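Local coordinates for protein tryparedoxin II (Crithidia fasciculata, PDB 1I5G) that probably shuttles electrons from trypanothione to downstream partners as a thioredoxin-like oxidoreductase, and binds glutathionylspermidine, at residues Glu98-Thr101 against Thr102-Val106; Asp52-Lys55 against Ala56-Lys60; Asp79-Ala82 against Lys83-Trp86; Arg44-Thr47 against Pro48-Ile51. The protein carries 1 engineered substitution. One frame throughout, in Å; residues are numbered along the deposited sequence.

Contact 1. Residues Glu98-Thr101 against Thr102-Val106; sequences EFLT and TGFDV
L100 and F104, one turn apart at the end of helix 94-103, lie side by side, the CD2 methyl of L100 3.9 Å from CE2 of F104. This is the tight side. F35 of strand 30-36 touches both residues, and the F104 ring also meets the rings of F6 and F33. The ring turns back beside its own backbone N (chi1 -66°), which brings F104 CG 3.9 Å from L100 O.

The solvent side is built differently. One water bridges two exposed side chains, donating to E98 OE1 at 2.7 Å and accepting from T102 OG1 at 2.9 Å. Between the two sides stands T101, its hydroxyl hydrogen-bonded to M97 O and W70 NE1 and its CG2 methyl 3.5 Å from V106 O.

A Schellman motif closes the helix. V106 N reaches T101 O at 3.0 Å, D105 N reaches T102 O at 3.2 Å, and D105 takes the positive phi of the C' residue. T101 O also accepts from a second water. The chemistry is thus divided: turn amides and solvent serve the T101 and T102 carbonyls, while L100, F104 and V106 pack on F35 of the sheet.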
loop_
_atom_site.group_PDB
_atom_site.type_symbol
_atom_site.label_atom_id
_atom_site.label_comp_id
_atom_site.label_asym_id
_atom_site.label_seq_id
_atom_site.Cartn_x
_atom_site.Cartn_y
_atom_site.Cartn_z
ATOM N N GLU A 98 -11.117 -6.532 -3.167
ATOM C CA GLU A 98 -11.491 -6.841 -4.558
ATOM C C GLU A 98 -11.802 -5.544 -5.330
ATOM O O GLU A 98 -11.448 -5.406 -6.504
ATOM C CB GLU A 98 -12.671 -7.794 -4.648
ATOM C CG GLU A 98 -12.430 -9.156 -4.030
ATOM C CD GLU A 98 -11.401 -10.022 -4.758
ATOM O OE1 GLU A 98 -11.041 -9.690 -5.908
ATOM O OE2 GLU A 98 -10.973 -11.038 -4.151
ATOM N N PHE A 99 -12.416 -4.593 -4.635
ATOM C CA PHE A 99 -12.726 -3.287 -5.201
ATOM C C PHE A 99 -11.461 -2.581 -5.700
ATOM O O PHE A 99 -11.360 -2.038 -6.827
ATOM C CB PHE A 99 -13.462 -2.468 -4.156
ATOM C CG PHE A 99 -13.893 -1.128 -4.628
ATOM C CD1 PHE A 99 -15.125 -0.965 -5.241
ATOM C CD2 PHE A 99 -13.083 -0.041 -4.449
ATOM C CE1 PHE A 99 -15.547 0.282 -5.686
ATOM C CE2 PHE A 99 -13.501 1.214 -4.889
ATOM C CZ PHE A 99 -14.740 1.362 -5.513
ATOM N N LEU A 100 -10.420 -2.565 -4.871
ATOM C CA LEU A 100 -9.146 -1.943 -5.232
ATOM C C LEU A 100 -8.382 -2.734 -6.284
ATOM O O LEU A 100 -7.754 -2.144 -7.178
ATOM C CB LEU A 100 -8.264 -1.720 -3.998
ATOM C CG LEU A 100 -8.841 -0.657 -3.063
ATOM C CD1 LEU A 100 -8.137 -0.659 -1.698
ATOM C CD2 LEU A 100 -8.814 0.776 -3.621
ATOM N N THR A 101 -8.441 -4.066 -6.197
ATOM C CA THR A 101 -7.790 -4.866 -7.237
ATOM C C THR A 101 -8.372 -4.516 -8.598
ATOM O O THR A 101 -7.626 -4.339 -9.548
ATOM C CB THR A 101 -7.980 -6.352 -6.872
ATOM O OG1 THR A 101 -7.245 -6.624 -5.658
ATOM C CG2 THR A 101 -7.493 -7.273 -7.987
ATOM N N THR A 102 -9.691 -4.421 -8.691
ATOM C CA THR A 102 -10.287 -4.069 -9.970
ATOM C C THR A 102 -9.994 -2.630 -10.365
ATOM O O THR A 102 -9.631 -2.306 -11.507
ATOM C CB THR A 102 -11.782 -4.266 -9.809
ATOM O OG1 THR A 102 -11.991 -5.666 -9.630
ATOM C CG2 THR A 102 -12.552 -3.902 -11.112
ATOM N N GLY A 103 -10.122 -1.734 -9.403
ATOM C CA GLY A 103 -9.981 -0.321 -9.691
ATOM C C GLY A 103 -8.616 0.110 -10.176
ATOM O O GLY A 103 -8.480 1.079 -10.932
ATOM N N PHE A 104 -7.556 -0.571 -9.760
ATOM C CA PHE A 104 -6.202 -0.228 -10.170
ATOM C C PHE A 104 -5.611 -1.258 -11.120
ATOM O O PHE A 104 -4.387 -1.318 -11.279
ATOM C CB PHE A 104 -5.273 -0.140 -8.960
ATOM C CG PHE A 104 -5.580 0.973 -7.997
ATOM C CD1 PHE A 104 -6.003 2.234 -8.380
ATOM C CD2 PHE A 104 -5.426 0.786 -6.638
ATOM C CE1 PHE A 104 -6.278 3.212 -7.468
ATOM C CE2 PHE A 104 -5.692 1.793 -5.718
ATOM C CZ PHE A 104 -6.122 3.009 -6.127
ATOM N N ASP A 105 -6.480 -2.058 -11.709
ATOM C CA ASP A 105 -6.040 -2.958 -12.773
ATOM C C ASP A 105 -4.964 -3.927 -12.341
ATOM O O ASP A 105 -4.041 -4.242 -13.107
ATOM C CB ASP A 105 -5.407 -2.191 -13.931
ATOM C CG ASP A 105 -6.329 -1.178 -14.533
ATOM O OD1 ASP A 105 -7.556 -1.419 -14.601
ATOM O OD2 ASP A 105 -5.826 -0.118 -14.962
ATOM N N VAL A 106 -5.091 -4.422 -11.119
ATOM C CA VAL A 106 -4.009 -5.258 -10.617
ATOM C C VAL A 106 -4.244 -6.686 -11.054
ATOM O O VAL A 106 -5.246 -7.310 -10.693
ATOM C CB VAL A 106 -3.958 -5.201 -9.088
ATOM C CG1 VAL A 106 -2.819 -6.056 -8.565
ATOM C CG2 VAL A 106 -3.790 -3.782 -8.598
HETATM O O HOH W 1 -11.331 -8.014 -8.035
HETATM O O HOH W 2 -8.071 -6.487 -11.918
#

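Contact 2. Residues Asp52-Lys55 against Ala56-Lys60; sequences DFYK and AHAEK
F53 and H57, one turn apart on helix 41-57, form an edge-to-face aromatic pair: the imidazole presents its edge to the phenyl face, with centroids 4.6 Å apart and planes at 60°. The histidine is worth following outward. Its CB rests 3.4 Å from F53 O, the same carbonyl that accepts the H57 backbone N-H. CG is placed beside the backbone N by chi1 of -53°, and from there the ring runs back along the preceding turn. CD2 then stands over the centre of the F53 ring, 3.5 Å above its plane, and so meets all six ring carbons at similar distances. A56 CB covers a face of the imidazole, 3.6 Å from its plane. NE2, the far atom of the ring, is hydrogen-bonded to P135 O, while A137 touches both rings.

The neighbouring pair repeats the principle with a methyl. A58 CB makes a CH-pi contact over the Y54 face, 3.8 Å from the ring centroid, and Y54 OH is hydrogen-bonded to E64 on strand 63-69. F53 and Y54 of this beta-alpha-beta unit's helix thus each receive a group from the turn that follows, and F63 of the same strand touches Y54, H57 and A58.

Because a carbonyl oxygen can only accept, NE2 must carry a hydrogen in its bond to P135 O; that bond, together with the seat of CD2 over F53, probably restrains the imidazole's rotation.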
loop_
_atom_site.group_PDB
_atom_site.type_symbol
_atom_site.label_atom_id
_atom_site.label_comp_id
_atom_site.label_asym_id
_atom_site.label_seq_id
_atom_site.Cartn_x
_atom_site.Cartn_y
_atom_site.Cartn_z
ATOM N N ASP A 52 12.896 -1.011 3.522
ATOM C CA ASP A 52 14.072 -0.147 3.585
ATOM C C ASP A 52 13.716 1.190 2.953
ATOM O O ASP A 52 14.072 2.284 3.426
ATOM C CB ASP A 52 15.277 -0.785 2.881
ATOM C CG ASP A 52 15.868 -1.995 3.617
ATOM O OD1 ASP A 52 15.555 -2.199 4.812
ATOM O OD2 ASP A 52 16.656 -2.720 2.970
ATOM N N PHE A 53 12.984 1.208 1.836
ATOM C CA PHE A 53 12.578 2.413 1.125
ATOM C C PHE A 53 11.688 3.294 2.000
ATOM O O PHE A 53 11.857 4.514 2.050
ATOM C CB PHE A 53 11.833 2.035 -0.160
ATOM C CG PHE A 53 11.650 3.193 -1.093
ATOM C CD1 PHE A 53 10.546 4.029 -0.985
ATOM C CD2 PHE A 53 12.580 3.466 -2.084
ATOM C CE1 PHE A 53 10.382 5.082 -1.829
ATOM C CE2 PHE A 53 12.430 4.525 -2.942
ATOM C CZ PHE A 53 11.319 5.341 -2.802
ATOM N N TYR A 54 10.745 2.653 2.671
ATOM C CA TYR A 54 9.832 3.332 3.573
ATOM C C TYR A 54 10.584 3.970 4.751
ATOM O O TYR A 54 10.334 5.109 5.106
ATOM C CB TYR A 54 8.824 2.359 4.108
ATOM C CG TYR A 54 7.705 2.863 4.951
ATOM C CD1 TYR A 54 6.549 3.401 4.404
ATOM C CD2 TYR A 54 7.785 2.798 6.325
ATOM C CE1 TYR A 54 5.505 3.845 5.144
ATOM C CE2 TYR A 54 6.725 3.243 7.105
ATOM C CZ TYR A 54 5.577 3.780 6.513
ATOM O OH TYR A 54 4.534 4.197 7.319
ATOM N N LYS A 55 11.512 3.227 5.356
ATOM C CA LYS A 55 12.245 3.809 6.480
ATOM C C LYS A 55 13.068 4.986 5.998
ATOM O O LYS A 55 13.173 6.016 6.654
ATOM C CB LYS A 55 13.129 2.739 7.117
ATOM C CG LYS A 55 12.322 1.641 7.772
ATOM C CD LYS A 55 13.235 0.563 8.361
ATOM C CE LYS A 55 12.536 -0.641 8.949
ATOM N NZ LYS A 55 13.494 -1.761 9.228
ATOM N N ALA A 56 13.673 4.890 4.826
ATOM C CA ALA A 56 14.501 5.968 4.322
ATOM C C ALA A 56 13.747 7.223 3.931
ATOM O O ALA A 56 14.184 8.352 4.164
ATOM C CB ALA A 56 15.324 5.470 3.142
ATOM N N HIS A 57 12.577 7.042 3.313
ATOM C CA HIS A 57 11.903 8.101 2.569
ATOM C C HIS A 57 10.472 8.477 2.955
ATOM O O HIS A 57 10.013 9.507 2.471
ATOM C CB HIS A 57 11.920 7.736 1.078
ATOM C CG HIS A 57 13.275 7.410 0.529
ATOM N ND1 HIS A 57 14.311 8.318 0.554
ATOM C CD2 HIS A 57 13.753 6.294 -0.071
ATOM C CE1 HIS A 57 15.371 7.751 0.004
ATOM N NE2 HIS A 57 15.068 6.524 -0.394
ATOM N N ALA A 58 9.774 7.682 3.764
ATOM C CA ALA A 58 8.346 7.964 3.980
ATOM C C ALA A 58 8.106 9.361 4.552
ATOM O O ALA A 58 7.189 10.090 4.131
ATOM C CB ALA A 58 7.676 6.885 4.818
ATOM N N GLU A 59 8.928 9.764 5.517
ATOM C CA GLU A 59 8.762 11.086 6.112
ATOM C C GLU A 59 9.190 12.205 5.180
ATOM O O GLU A 59 8.416 13.117 4.945
ATOM C CB GLU A 59 9.467 11.106 7.462
ATOM C CG GLU A 59 9.159 12.284 8.370
ATOM C CD GLU A 59 7.868 12.166 9.168
ATOM O OE1 GLU A 59 7.093 11.212 8.951
ATOM O OE2 GLU A 59 7.612 13.044 10.034
ATOM N N LYS A 60 10.401 12.118 4.641
ATOM C CA LYS A 60 10.961 13.166 3.811
ATOM C C LYS A 60 10.243 13.356 2.484
ATOM O O LYS A 60 10.109 14.476 1.960
ATOM C CB LYS A 60 12.436 12.913 3.532
ATOM C CG LYS A 60 13.343 13.112 4.748
ATOM C CD LYS A 60 14.674 12.443 4.439
ATOM C CE LYS A 60 15.768 12.691 5.478
ATOM N NZ LYS A 60 17.049 12.210 4.884
HETATM O O HOH W 3 10.563 7.554 6.987
#

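Contact 3. Residues Asp79-Ala82 against Lys83-Trp86; sequences DYYA and KMPW
M84 meets Y80 through a Met-aromatic contact, formed where helix 74-81 gives way to a type I beta turn from Y81 to M84. The terminal methyl does the touching: CE sits over the centre of the Y80 face, 3.4 Å from the ring centroid, and SD follows above the same face at a distance. The thioether, extended beyond CG, also passes the second tyrosine, but at its edge, with SD 4.1 Å from Y81 CD1. The methionine thus lies over the face of Y80 and at the edge of Y81.

Y81 reaches further along the chain. Its CG is anti to the backbone N (chi1 177°), which carries the ring beside M84 and sends the hydroxyl to W86 O; the bond is 2.7 Å long, lies in the carbonyl plane and uses a lone pair. The same hydroxyl makes a weak bond with G16 N. A phenylalanine here would keep the ring but would probably leave W86 O and G16 N without their hydroxyl partner and the loop after the turn less firmly tied to the helix.

Next come the groups that hold these in place. Y80 OH is hydrogen-bonded to S36 OG and T47 OG1, fixing the ring under the methyl. The indole of W86 has M84 CB over a face, 3.5 Å above its plane, and meets Y54 of helix 41-57 edge-to-face, while L67 of strand 63-69 touches both Y81 and M84.

The type I turn itself is closed by the hydrogen bond from M84 N to Y81 O, 2.9 Å long.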
loop_
_atom_site.group_PDB
_atom_site.type_symbol
_atom_site.label_atom_id
_atom_site.label_comp_id
_atom_site.label_asym_id
_atom_site.label_seq_id
_atom_site.Cartn_x
_atom_site.Cartn_y
_atom_site.Cartn_z
ATOM N N ASP A 79 0.342 -12.699 10.288
ATOM C CA ASP A 79 1.779 -12.909 10.354
ATOM C C ASP A 79 2.568 -12.086 9.342
ATOM O O ASP A 79 3.662 -11.601 9.649
ATOM C CB ASP A 79 2.085 -14.404 10.127
ATOM C CG ASP A 79 1.551 -15.322 11.226
ATOM O OD1 ASP A 79 1.243 -14.838 12.327
ATOM O OD2 ASP A 79 1.436 -16.540 10.969
ATOM N N TYR A 80 2.043 -11.905 8.129
ATOM C CA TYR A 80 2.748 -11.193 7.089
ATOM C C TYR A 80 2.696 -9.691 7.373
ATOM O O TYR A 80 3.708 -9.024 7.291
ATOM C CB TYR A 80 2.025 -11.526 5.778
ATOM C CG TYR A 80 2.724 -11.023 4.522
ATOM C CD1 TYR A 80 4.107 -11.083 4.380
ATOM C CD2 TYR A 80 1.993 -10.498 3.472
ATOM C CE1 TYR A 80 4.757 -10.632 3.232
ATOM C CE2 TYR A 80 2.635 -10.044 2.322
ATOM C CZ TYR A 80 4.023 -10.113 2.213
ATOM O OH TYR A 80 4.688 -9.682 1.086
ATOM N N TYR A 81 1.521 -9.160 7.708
ATOM C CA TYR A 81 1.403 -7.745 8.023
ATOM C C TYR A 81 2.214 -7.385 9.257
ATOM O O TYR A 81 2.759 -6.298 9.308
ATOM C CB TYR A 81 -0.064 -7.328 8.172
ATOM C CG TYR A 81 -0.203 -5.877 8.559
ATOM C CD1 TYR A 81 0.423 -4.853 7.843
ATOM C CD2 TYR A 81 -0.944 -5.497 9.667
ATOM C CE1 TYR A 81 0.293 -3.533 8.249
ATOM C CE2 TYR A 81 -1.071 -4.178 10.065
ATOM C CZ TYR A 81 -0.443 -3.181 9.354
ATOM O OH TYR A 81 -0.591 -1.888 9.773
ATOM N N ALA A 82 2.317 -8.270 10.245
ATOM C CA ALA A 82 3.169 -7.993 11.407
ATOM C C ALA A 82 4.623 -7.725 11.051
ATOM O O ALA A 82 5.321 -7.090 11.862
ATOM C CB ALA A 82 3.095 -9.167 12.396
ATOM N N LYS A 83 5.127 -8.132 9.883
ATOM C CA LYS A 83 6.497 -7.845 9.434
ATOM C C LYS A 83 6.631 -6.436 8.894
ATOM O O LYS A 83 7.745 -6.008 8.617
ATOM C CB LYS A 83 6.920 -8.804 8.323
ATOM C CG LYS A 83 6.848 -10.262 8.764
ATOM C CD LYS A 83 7.171 -11.316 7.708
ATOM C CE LYS A 83 7.200 -12.763 8.244
ATOM N NZ LYS A 83 7.558 -13.716 7.131
ATOM N N MET A 84 5.542 -5.700 8.714
ATOM C CA MET A 84 5.553 -4.420 7.991
ATOM C C MET A 84 5.319 -3.233 8.888
ATOM O O MET A 84 4.554 -3.347 9.855
ATOM C CB MET A 84 4.444 -4.464 6.935
ATOM C CG MET A 84 4.576 -5.598 5.955
ATOM S SD MET A 84 3.112 -5.741 4.876
ATOM C CE MET A 84 3.522 -7.200 3.992
ATOM N N PRO A 85 5.954 -2.101 8.590
ATOM C CA PRO A 85 5.844 -0.902 9.418
ATOM C C PRO A 85 4.746 0.078 9.067
ATOM O O PRO A 85 4.593 1.087 9.758
ATOM C CB PRO A 85 7.232 -0.285 9.204
ATOM C CG PRO A 85 7.449 -0.567 7.738
ATOM C CD PRO A 85 6.909 -1.926 7.488
ATOM N N TRP A 86 3.989 -0.213 7.993
ATOM C CA TRP A 86 3.051 0.745 7.408
ATOM C C TRP A 86 1.603 0.393 7.697
ATOM O O TRP A 86 1.352 -0.288 8.688
ATOM C CB TRP A 86 3.360 0.900 5.914
ATOM C CG TRP A 86 3.487 -0.394 5.209
ATOM C CD1 TRP A 86 2.533 -1.372 5.046
ATOM C CD2 TRP A 86 4.641 -0.896 4.563
ATOM N NE1 TRP A 86 3.026 -2.437 4.346
ATOM C CE2 TRP A 86 4.336 -2.167 4.025
ATOM C CE3 TRP A 86 5.943 -0.385 4.376
ATOM C CZ2 TRP A 86 5.278 -2.929 3.329
ATOM C CZ3 TRP A 86 6.850 -1.135 3.672
ATOM C CH2 TRP A 86 6.541 -2.378 3.179
HETATM O O HOH W 4 4.641 -4.293 12.846
#

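Contact 4. Residues Arg44-Thr47 against Pro48-Ile51; sequences RAFT and PQLI
The F46 ring and the Q49 amide cross at about a right angle, their planes 77° apart, and OE1 of Q49 makes the approach, reaching 3.3 Å from CD1 of F46. The amide oxygen comes obliquely to the ring, as does L50 CB, which lies 3.9 Å from F46 CE2, the atom para to CD1, and on the same side of the ring plane. CG of F46 stands anti to the backbone N (chi1 171°), carrying the ring along the helix toward these two residues. Beyond them, P110 and R128, both lining the glutathionylspermidine pocket, touch the ring, as do V131 and V132 of helix 127-133. Replacing F46 with an alanine is likely to open a gap between the two helices and to deprive L50 and P110 of a shared packing partner.

On another side of the helix, T47 CG2 meets I51 CD1 at 3.9 Å. T47 OG1 is hydrogen-bonded to Y34 OH and S43 O, so the methyl packs while the hydroxyl stays satisfied.

P48 interrupts the backbone between these pairs. Having no N-H, it puts CD against R44 O at 3.1 Å instead of a hydrogen bond, and T47 CB is squeezed to 3.4 Å from the same CD. Regular bonding resumes with L50 N to F46 O at 3.1 Å and I51 N to T47 O at 2.8 Å. A proline kink in the helix that follows the ligand-binding W39-C40 region is consistent with the thioredoxin fold, as in thioredoxin itself, here within the unit of strand 30-36, helix 41-57 and strand 63-69.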
loop_
_atom_site.group_PDB
_atom_site.type_symbol
_atom_site.label_atom_id
_atom_site.label_comp_id
_atom_site.label_asym_id
_atom_site.label_seq_id
_atom_site.Cartn_x
_atom_site.Cartn_y
_atom_site.Cartn_z
ATOM N N ARG A 44 6.940 -11.647 -1.288
ATOM C CA ARG A 44 7.725 -11.732 -0.081
ATOM C C ARG A 44 9.143 -11.182 -0.259
ATOM O O ARG A 44 9.707 -10.602 0.661
ATOM C CB ARG A 44 7.891 -13.181 0.367
ATOM C CG ARG A 44 6.616 -13.794 0.863
ATOM C CD ARG A 44 6.873 -15.038 1.747
ATOM N NE ARG A 44 7.914 -15.874 1.156
ATOM C CZ ARG A 44 7.673 -16.958 0.422
ATOM N NH1 ARG A 44 6.432 -17.389 0.168
ATOM N NH2 ARG A 44 8.694 -17.652 -0.068
ATOM N N ALA A 45 9.747 -11.411 -1.421
ATOM C CA ALA A 45 11.107 -10.942 -1.668
ATOM C C ALA A 45 11.172 -9.454 -1.948
ATOM O O ALA A 45 12.199 -8.802 -1.812
ATOM C CB ALA A 45 11.644 -11.701 -2.848
ATOM N N PHE A 46 10.067 -8.853 -2.379
ATOM C CA PHE A 46 10.044 -7.406 -2.625
ATOM C C PHE A 46 9.772 -6.618 -1.345
ATOM O O PHE A 46 10.271 -5.501 -1.192
ATOM C CB PHE A 46 9.014 -6.995 -3.699
ATOM C CG PHE A 46 8.800 -5.507 -3.839
ATOM C CD1 PHE A 46 9.803 -4.688 -4.366
ATOM C CD2 PHE A 46 7.615 -4.878 -3.477
ATOM C CE1 PHE A 46 9.626 -3.321 -4.503
ATOM C CE2 PHE A 46 7.441 -3.528 -3.610
ATOM C CZ PHE A 46 8.449 -2.733 -4.123
ATOM N N THR A 47 8.986 -7.172 -0.430
ATOM C CA THR A 47 8.636 -6.503 0.821
ATOM C C THR A 47 9.816 -5.879 1.582
ATOM O O THR A 47 9.746 -4.718 1.979
ATOM C CB THR A 47 7.793 -7.452 1.691
ATOM O OG1 THR A 47 6.487 -7.553 1.072
ATOM C CG2 THR A 47 7.579 -6.914 3.116
ATOM N N PRO A 48 10.902 -6.600 1.851
ATOM C CA PRO A 48 12.028 -5.981 2.559
ATOM C C PRO A 48 12.649 -4.777 1.855
ATOM O O PRO A 48 13.080 -3.849 2.539
ATOM C CB PRO A 48 13.045 -7.133 2.693
ATOM C CG PRO A 48 12.577 -8.230 1.812
ATOM C CD PRO A 48 11.128 -8.023 1.545
ATOM N N GLN A 49 12.691 -4.798 0.527
ATOM C CA GLN A 49 13.173 -3.677 -0.259
ATOM C C GLN A 49 12.256 -2.492 -0.038
ATOM O O GLN A 49 12.729 -1.356 0.046
ATOM C CB GLN A 49 13.185 -3.951 -1.754
ATOM C CG GLN A 49 14.180 -5.075 -2.113
ATOM C CD GLN A 49 13.914 -5.606 -3.512
ATOM O OE1 GLN A 49 12.774 -5.945 -3.811
ATOM N NE2 GLN A 49 14.914 -5.685 -4.386
ATOM N N LEU A 50 10.946 -2.704 0.041
ATOM C CA LEU A 50 9.971 -1.652 0.282
ATOM C C LEU A 50 10.081 -1.172 1.734
ATOM O O LEU A 50 9.958 0.018 1.990
ATOM C CB LEU A 50 8.581 -2.108 -0.113
ATOM C CG LEU A 50 7.496 -1.034 0.046
ATOM C CD1 LEU A 50 7.790 0.224 -0.753
ATOM C CD2 LEU A 50 6.140 -1.636 -0.314
ATOM N N ILE A 51 10.337 -2.076 2.671
ATOM C CA ILE A 51 10.598 -1.638 4.037
ATOM C C ILE A 51 11.783 -0.676 4.149
ATOM O O ILE A 51 11.690 0.367 4.784
ATOM C CB ILE A 51 10.741 -2.856 4.978
ATOM C CG1 ILE A 51 9.415 -3.626 5.091
ATOM C CG2 ILE A 51 11.273 -2.472 6.359
ATOM C CD1 ILE A 51 9.500 -4.932 5.861
#

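How the contacts relate
Along the chain the order is contact 4, contact 2, contact 3, contact 1, all within the thioredoxin-like region. Contacts 4 and 2 are consecutive parts of helix 41-57, their centres 13 Å apart. Contact 3, where helix 74-81 runs into its following loop, packs against both: its centre is 11 Å from that of contact 4 and 16 Å from that of contact 2, with P85 on Y54 and W86 on L50 and I51. These three form one packed cluster. Contact 1, at the end of helix 94-103, lies across the chain's centre from contacts 2 and 3; its nearest atoms are about 12 Å from contact 4. Helices 41-57 and 94-103 both pack on strand 30-36, so the central sheet links this separate contact to the cluster.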